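Local coordinates for FAA hydrolase family protein (Pseudomonas aeruginosa, PDB 6J5Y) that probably hydrolyses fumarylpyruvate to fumarate and pyruvate, as a metal-dependent member of the FAH superfamily that binds manganese and pyruvate in its active site, at residues H80-L85 with E205-V210; A34-E39 with T201-G206; R25-G30 with F191-G196. All blocks are in the same frame, centred on the assembly; numbering follows the deposited sequence.

Contact 1: H80-L85 with E205-V210; sequences HYEIEL and EGVGAV. With MN (manganese (II) ion), chain C; PYR (pyruvic acid), chain B.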
# COMPACT_ATOMS: atom_id res chain seq x y z
N HIS A 80 -11.95 6.20 2.20
CA HIS A 80 -11.30 6.27 0.87
C HIS A 80 -10.52 5.01 0.52
O HIS A 80 -9.78 4.46 1.36
CB HIS A 80 -10.39 7.49 0.75
CG HIS A 80 -11.14 8.75 0.48
ND1 HIS A 80 -10.65 9.73 -0.36
CD2 HIS A 80 -12.35 9.17 0.90
CE1 HIS A 80 -11.52 10.74 -0.42
NE2 HIS A 80 -12.58 10.41 0.33
N TYR A 81 -10.69 4.58 -0.73
CA TYR A 81 -9.80 3.62 -1.42
C TYR A 81 -8.58 4.40 -1.91
O TYR A 81 -8.71 5.62 -2.13
CB TYR A 81 -10.50 2.95 -2.60
CG TYR A 81 -11.00 3.93 -3.63
CD1 TYR A 81 -10.14 4.47 -4.58
CD2 TYR A 81 -12.30 4.38 -3.61
CE1 TYR A 81 -10.57 5.41 -5.50
CE2 TYR A 81 -12.76 5.29 -4.56
CZ TYR A 81 -11.90 5.81 -5.50
OH TYR A 81 -12.34 6.73 -6.41
N GLU A 82 -7.44 3.71 -2.00
CA GLU A 82 -6.20 4.19 -2.68
C GLU A 82 -5.45 2.98 -3.24
O GLU A 82 -4.87 2.24 -2.39
CB GLU A 82 -5.27 4.87 -1.67
CG GLU A 82 -5.80 6.12 -0.99
CD GLU A 82 -4.76 6.89 -0.19
OE1 GLU A 82 -3.63 6.41 -0.09
OE2 GLU A 82 -5.08 7.94 0.37
N ILE A 83 -5.41 2.77 -4.57
CA ILE A 83 -4.66 1.62 -5.16
C ILE A 83 -3.16 1.95 -5.13
O ILE A 83 -2.81 3.13 -5.35
CB ILE A 83 -5.17 1.26 -6.57
CG1 ILE A 83 -4.77 -0.15 -6.98
CG2 ILE A 83 -4.75 2.28 -7.61
CD1 ILE A 83 -5.32 -1.24 -6.08
N GLU A 84 -2.30 0.96 -4.84
CA GLU A 84 -0.84 1.22 -4.69
C GLU A 84 -0.06 -0.03 -5.09
O GLU A 84 -0.51 -1.16 -4.76
CB GLU A 84 -0.50 1.63 -3.25
CG GLU A 84 -1.39 2.71 -2.66
CD GLU A 84 -0.78 3.60 -1.59
OE1 GLU A 84 0.42 3.39 -1.21
OE2 GLU A 84 -1.50 4.52 -1.14
N LEU A 85 1.07 0.18 -5.78
CA LEU A 85 2.15 -0.84 -5.90
C LEU A 85 2.81 -1.03 -4.53
O LEU A 85 3.25 -0.03 -3.92
CB LEU A 85 3.17 -0.42 -6.96
CG LEU A 85 4.40 -1.32 -7.09
CD1 LEU A 85 4.06 -2.64 -7.72
CD2 LEU A 85 5.48 -0.61 -7.88
N GLU A 205 -3.89 9.74 -8.86
CA GLU A 205 -5.06 10.64 -8.73
C GLU A 205 -6.34 9.78 -8.84
O GLU A 205 -6.25 8.68 -9.34
CB GLU A 205 -4.99 11.75 -9.79
CG GLU A 205 -5.22 11.28 -11.22
CD GLU A 205 -4.05 10.61 -11.94
OE1 GLU A 205 -3.02 10.33 -11.28
OE2 GLU A 205 -4.16 10.39 -13.17
N GLY A 206 -7.48 10.29 -8.39
CA GLY A 206 -8.79 9.63 -8.56
C GLY A 206 -9.27 8.93 -7.31
O GLY A 206 -10.22 8.16 -7.42
N VAL A 207 -8.61 9.16 -6.17
CA VAL A 207 -9.06 8.63 -4.85
C VAL A 207 -10.46 9.18 -4.55
O VAL A 207 -10.77 10.30 -4.97
CB VAL A 207 -8.10 8.98 -3.71
CG1 VAL A 207 -6.67 8.53 -3.99
CG2 VAL A 207 -8.14 10.46 -3.38
N GLY A 208 -11.23 8.44 -3.76
CA GLY A 208 -12.62 8.78 -3.46
C GLY A 208 -13.17 7.91 -2.36
O GLY A 208 -12.52 6.86 -1.98
N ALA A 209 -14.33 8.34 -1.87
CA ALA A 209 -15.14 7.65 -0.86
C ALA A 209 -15.71 6.37 -1.47
O ALA A 209 -15.86 6.23 -2.70
CB ALA A 209 -16.23 8.55 -0.31
N VAL A 210 -15.97 5.43 -0.61
CA VAL A 210 -16.60 4.15 -0.98
C VAL A 210 -17.66 3.94 0.10
O VAL A 210 -17.42 4.41 1.23
CB VAL A 210 -15.47 3.11 -1.10
CG1 VAL A 210 -15.12 2.43 0.21
CG2 VAL A 210 -15.72 2.10 -2.20
MN MN C . -1.54 5.92 0.23
C PYR B . -0.93 8.70 -0.60
O PYR B . -0.90 7.53 -1.03
OXT PYR B . -0.66 9.68 -1.32
CA PYR B . -1.19 8.84 0.68
O3 PYR B . -1.34 7.81 1.35
CB PYR B . -1.30 10.15 1.40
O HOH W 1 0.50 5.40 0.74

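Contact 2: A34-E39 with T201-G206; sequences AAHARE and TGTPEG. With PYR (pyruvic acid), chain B.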
# COMPACT_ATOMS: atom_id res chain seq x y z
N ALA A 34 2.37 13.07 -8.84
CA ALA A 34 2.20 14.54 -8.97
C ALA A 34 0.71 14.85 -9.11
O ALA A 34 0.22 15.74 -8.39
CB ALA A 34 3.00 15.06 -10.15
N ALA A 35 -0.02 14.11 -9.96
CA ALA A 35 -1.45 14.35 -10.25
C ALA A 35 -2.26 14.20 -8.95
O ALA A 35 -3.13 15.05 -8.70
CB ALA A 35 -1.94 13.43 -11.34
N HIS A 36 -1.96 13.19 -8.12
CA HIS A 36 -2.63 12.99 -6.81
C HIS A 36 -2.30 14.14 -5.83
O HIS A 36 -3.24 14.64 -5.18
CB HIS A 36 -2.25 11.65 -6.18
CG HIS A 36 -2.94 11.41 -4.87
ND1 HIS A 36 -4.31 11.48 -4.74
CD2 HIS A 36 -2.45 11.15 -3.64
CE1 HIS A 36 -4.63 11.25 -3.48
NE2 HIS A 36 -3.51 11.03 -2.80
N ALA A 37 -1.03 14.51 -5.70
CA ALA A 37 -0.59 15.67 -4.87
C ALA A 37 -1.43 16.91 -5.21
O ALA A 37 -1.97 17.54 -4.27
CB ALA A 37 0.89 15.93 -5.04
N ARG A 38 -1.54 17.22 -6.51
CA ARG A 38 -2.29 18.40 -7.03
C ARG A 38 -3.77 18.30 -6.66
O ARG A 38 -4.33 19.31 -6.18
CB ARG A 38 -2.12 18.55 -8.55
CG ARG A 38 -0.82 19.21 -8.99
CD ARG A 38 -0.84 19.65 -10.45
NE ARG A 38 -1.79 18.87 -11.25
CZ ARG A 38 -1.49 17.82 -12.01
NH1 ARG A 38 -0.25 17.37 -12.13
NH2 ARG A 38 -2.46 17.20 -12.67
N GLU A 39 -4.41 17.13 -6.84
CA GLU A 39 -5.86 16.97 -6.54
C GLU A 39 -6.11 17.14 -5.03
O GLU A 39 -7.22 17.55 -4.65
CB GLU A 39 -6.41 15.65 -7.11
CG GLU A 39 -6.22 14.43 -6.23
CD GLU A 39 -6.92 13.16 -6.68
OE1 GLU A 39 -7.93 13.25 -7.42
OE2 GLU A 39 -6.49 12.07 -6.26
N THR A 201 3.80 2.32 -2.08
CA THR A 201 4.57 3.37 -2.78
C THR A 201 3.72 4.61 -3.07
O THR A 201 4.28 5.56 -3.69
CB THR A 201 5.16 2.80 -4.07
OG1 THR A 201 4.10 2.26 -4.86
CG2 THR A 201 6.19 1.73 -3.75
N GLY A 202 2.44 4.63 -2.69
CA GLY A 202 1.56 5.80 -2.86
C GLY A 202 0.51 5.58 -3.93
O GLY A 202 0.61 4.59 -4.70
N THR A 203 -0.45 6.49 -4.02
CA THR A 203 -1.64 6.31 -4.89
C THR A 203 -1.72 7.41 -5.95
O THR A 203 -1.45 8.58 -5.68
CB THR A 203 -2.90 6.20 -4.03
OG1 THR A 203 -3.90 5.58 -4.85
CG2 THR A 203 -3.36 7.53 -3.46
N PRO A 204 -2.09 7.03 -7.19
CA PRO A 204 -2.29 8.00 -8.26
C PRO A 204 -3.57 8.79 -7.98
O PRO A 204 -4.20 8.59 -6.95
CB PRO A 204 -2.34 7.16 -9.54
CG PRO A 204 -2.72 5.76 -9.09
CD PRO A 204 -2.37 5.65 -7.62
N GLU A 205 -3.89 9.74 -8.86
CA GLU A 205 -5.06 10.64 -8.73
C GLU A 205 -6.34 9.78 -8.84
O GLU A 205 -6.25 8.68 -9.34
CB GLU A 205 -4.99 11.75 -9.79
CG GLU A 205 -5.22 11.28 -11.22
CD GLU A 205 -4.05 10.61 -11.94
OE1 GLU A 205 -3.02 10.33 -11.28
OE2 GLU A 205 -4.16 10.39 -13.17
N GLY A 206 -7.48 10.29 -8.39
CA GLY A 206 -8.79 9.63 -8.56
C GLY A 206 -9.27 8.93 -7.31
O GLY A 206 -10.22 8.16 -7.42
C PYR B . -0.93 8.70 -0.60
O PYR B . -0.90 7.53 -1.03
OXT PYR B . -0.66 9.68 -1.32
CA PYR B . -1.19 8.84 0.68
O3 PYR B . -1.34 7.81 1.35
CB PYR B . -1.30 10.15 1.40

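Contact 3: R25-G30 with F191-G196; sequences RVYCVG and FELRPG. With PYR (pyruvic acid), chain B.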
# COMPACT_ATOMS: atom_id res chain seq x y z
N ARG A 25 7.32 -4.71 9.05
CA ARG A 25 6.78 -3.35 9.23
C ARG A 25 6.05 -2.95 7.94
O ARG A 25 6.39 -3.47 6.90
CB ARG A 25 7.85 -2.30 9.50
CG ARG A 25 8.50 -2.39 10.87
CD ARG A 25 9.28 -1.16 11.21
NE ARG A 25 10.02 -1.31 12.44
CZ ARG A 25 11.00 -0.52 12.84
NH1 ARG A 25 11.37 0.51 12.11
NH2 ARG A 25 11.61 -0.77 13.97
N VAL A 26 5.16 -1.98 8.02
CA VAL A 26 4.43 -1.54 6.81
C VAL A 26 4.66 -0.04 6.64
O VAL A 26 4.23 0.71 7.47
CB VAL A 26 2.95 -1.95 6.80
CG1 VAL A 26 2.28 -1.52 5.52
CG2 VAL A 26 2.82 -3.44 7.00
N TYR A 27 5.41 0.29 5.62
CA TYR A 27 5.78 1.68 5.31
C TYR A 27 4.88 2.10 4.17
O TYR A 27 4.60 1.24 3.31
CB TYR A 27 7.25 1.80 4.93
CG TYR A 27 8.23 1.52 6.04
CD1 TYR A 27 8.41 2.42 7.07
CD2 TYR A 27 8.93 0.33 6.09
CE1 TYR A 27 9.32 2.19 8.09
CE2 TYR A 27 9.85 0.09 7.09
CZ TYR A 27 10.04 1.01 8.11
OH TYR A 27 10.94 0.74 9.10
N CYS A 28 4.49 3.36 4.17
CA CYS A 28 3.60 3.93 3.14
C CYS A 28 4.23 5.25 2.70
O CYS A 28 4.78 5.98 3.58
CB CYS A 28 2.18 4.14 3.66
SG CYS A 28 1.38 2.64 4.29
N VAL A 29 4.20 5.51 1.40
CA VAL A 29 4.67 6.81 0.84
C VAL A 29 3.43 7.65 0.53
O VAL A 29 2.51 7.15 -0.18
CB VAL A 29 5.57 6.65 -0.39
CG1 VAL A 29 6.19 7.99 -0.76
CG2 VAL A 29 6.67 5.61 -0.19
N GLY A 30 3.39 8.87 1.05
CA GLY A 30 2.31 9.83 0.79
C GLY A 30 2.70 10.83 -0.28
O GLY A 30 3.89 11.25 -0.33
N PHE A 191 15.24 4.50 8.81
CA PHE A 191 14.97 3.20 9.47
C PHE A 191 15.89 2.15 8.86
O PHE A 191 16.16 2.21 7.63
CB PHE A 191 13.52 2.76 9.24
CG PHE A 191 12.46 3.81 9.48
CD1 PHE A 191 11.97 4.05 10.77
CD2 PHE A 191 11.96 4.56 8.43
CE1 PHE A 191 11.00 5.02 10.98
CE2 PHE A 191 11.00 5.53 8.65
CZ PHE A 191 10.52 5.76 9.92
N GLU A 192 16.33 1.17 9.65
CA GLU A 192 16.99 -0.02 9.07
C GLU A 192 15.92 -0.89 8.41
O GLU A 192 15.07 -1.43 9.11
CB GLU A 192 17.74 -0.82 10.14
CG GLU A 192 18.49 -1.98 9.53
CD GLU A 192 19.22 -2.85 10.54
OE1 GLU A 192 19.05 -2.61 11.75
OE2 GLU A 192 19.90 -3.77 10.11
N LEU A 193 15.98 -1.08 7.10
CA LEU A 193 14.99 -1.97 6.45
C LEU A 193 15.40 -3.41 6.77
O LEU A 193 16.57 -3.65 7.03
CB LEU A 193 14.93 -1.70 4.94
CG LEU A 193 14.56 -0.27 4.56
CD1 LEU A 193 14.41 -0.15 3.05
CD2 LEU A 193 13.29 0.17 5.27
N ARG A 194 14.43 -4.29 6.89
CA ARG A 194 14.68 -5.72 7.22
C ARG A 194 13.80 -6.57 6.34
O ARG A 194 12.78 -6.10 5.83
CB ARG A 194 14.38 -5.98 8.71
CG ARG A 194 15.28 -5.23 9.67
CD ARG A 194 16.71 -5.70 9.65
NE ARG A 194 16.76 -7.08 10.11
CZ ARG A 194 17.60 -8.01 9.68
NH1 ARG A 194 18.44 -7.76 8.69
NH2 ARG A 194 17.55 -9.23 10.19
N PRO A 195 14.13 -7.88 6.19
CA PRO A 195 13.28 -8.78 5.42
C PRO A 195 11.89 -8.81 6.08
O PRO A 195 11.83 -8.79 7.30
CB PRO A 195 14.00 -10.14 5.46
CG PRO A 195 15.44 -9.77 5.78
CD PRO A 195 15.34 -8.55 6.69
N GLY A 196 10.84 -8.80 5.26
CA GLY A 196 9.44 -8.81 5.73
C GLY A 196 8.80 -7.44 5.61
O GLY A 196 7.56 -7.39 5.63
C PYR B . -0.93 8.70 -0.60
O PYR B . -0.90 7.53 -1.03
OXT PYR B . -0.66 9.68 -1.32
CA PYR B . -1.19 8.84 0.68
O3 PYR B . -1.34 7.81 1.35
CB PYR B . -1.30 10.15 1.40
O HOH W 2 12.16 -1.46 8.92

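Contact 1: H80-L85 with E205-V210
Tyr81 and His80 hold the peptide of Gly208 between their rings, at the edge of the metal-binding sheet of this FAH-family fold. Here strand 79-89 meets the short, weakly bonded strand 208-209 in antiparallel fashion, His80 and Ala209 forming a non-hydrogen-bonded pair. The His80 ring lies flat against the Gly208 backbone: Gly208 CA sits 3.9 Å from the centroid of the His80 ring in a CH-pi contact. Tyr81 has its CG in the tight position between backbone N and carbonyl carbon (chi1 58°), which sets the ring beside the Gly206-Gly208 backbone, with Gly208 N over one face, offset toward the rim. Its hydroxyl then donates to Gly206 O, Tyr81 OH to Gly206 O being 2.7 Å, within the carbonyl plane. Glu82 CG runs alongside Val207 CG1 at 3.9 Å, the two side chains pointing the same way. Beyond this contact the extended Glu82 chain reaches the manganese, which Glu84 and Asp113 also bind together with pyruvate and a water; Arg117 forms a salt bridge to Glu82 OE2, the oxygen not bound to the metal. Glu82 OE1 lies 2.2 Å and Glu84 OE2 2.0 Å from the manganese.

Contact 2: A34-E39 with T201-G206
Glu39 and Gly206 provide the polar link between helix 34-39 and the loop 201-206. Gly206 N donates to both carboxylate oxygens, 3.1 Å to Glu39 OE1 and 2.9 Å to Glu39 OE2, meeting each on its syn side from about 25° out of the carboxylate plane. Glu39 OE2 also accepts from His36 ND1 at 2.7 Å, now through its anti lone pair and within 3° of the imidazole plane. The carboxylate thus grips a backbone NH and a ring nitrogen at once, which should fix the rotation of the His36 ring and define which ring edge is turned to the ligand. That edge belongs to the pyruvate pocket of the FAH-family active site: His36 CD2 approaches pyruvate OXT to 3.3 Å, while Thr203 N gives pyruvate O a weak hydrogen bond.

Van der Waals contacts make up the remainder. Thr203 CG2 rests over one face of the His36 ring, 3.8 Å from its centroid, as a CH-pi contact (Thr203 OG1, anti to the backbone N, bonds instead to Ile83 O and Gln169). His36 CB presses on the loop backbone, 3.2 Å from Thr203 O. At the outer edge Glu205 bends at chi2 (-79°), which lays its carboxylate against the Ala35 methyl, Glu205 OE1 3.3 Å from Ala35 CB.

Contact 3: R25-G30 with F191-G196
Tyr27 points from strand 26-30 into the loop 191-196, meeting Phe191 and Leu193. The contact joins the large mixed sheet of the FAH-family fold to the connection that leads from helix 180-190 into strand 198-200, the parallel neighbour of strand 26-30. At its root Tyr27 CB is directed toward the loop, and chi1 of -68° sets CG anti to the carbonyl carbon, carrying the ring on to Phe191 and Leu193. Along the two sides of the ring the partners differ. Tyr27 CE1 lies over one face of the Phe191 ring, offset toward its rim and 3.6 Å from Phe191 CD2; Tyr27 CE2, on the other side, packs 3.9 Å from Leu193 CD2. The two rings make an oblique aromatic pair, their planes inclined at 42°. Leu187 of helix 180-190 and Cys53 of strand 50-54 also touch the Tyr27 side chain. Farther out, Tyr27 CZ passes Phe191 CG, and the hydroxyl sits 3.3 Å from Phe191 CB. The oxygen has two polar partners besides. Arg25, its chain extended from CG to NE, brings NH1 alongside as a donor, 3.0 Å from Tyr27 OH, and the same nitrogen also approaches Phe191 CD1. A water accepts from Tyr27 OH at a short 2.5 Å and donates to Glu192 O at 2.9 Å.

In the fold
From the N terminus, strand 26-30 supplies the first half of contact 3 and helix 34-39, next in the chain, the first half of contact 2; strand 79-89 follows with that of contact 1. Their partners come much later, in the order 191-196, 201-206 and 205-210. Contact 3 therefore crosses both others, while contact 1 closes its loop from the same returning segment as contact 2, sharing Glu205 and Gly206. Contacts 1 and 2 touch directly, Thr201 OG1 probably bonding to Leu85 O. Contact 3, its centre about 20 Å from that of contact 2 and 21 Å from that of contact 1, still packs on contact 2 where Val29 meets Thr201; it reaches the same mixed sheet as contact 1, and all three border the pyruvate.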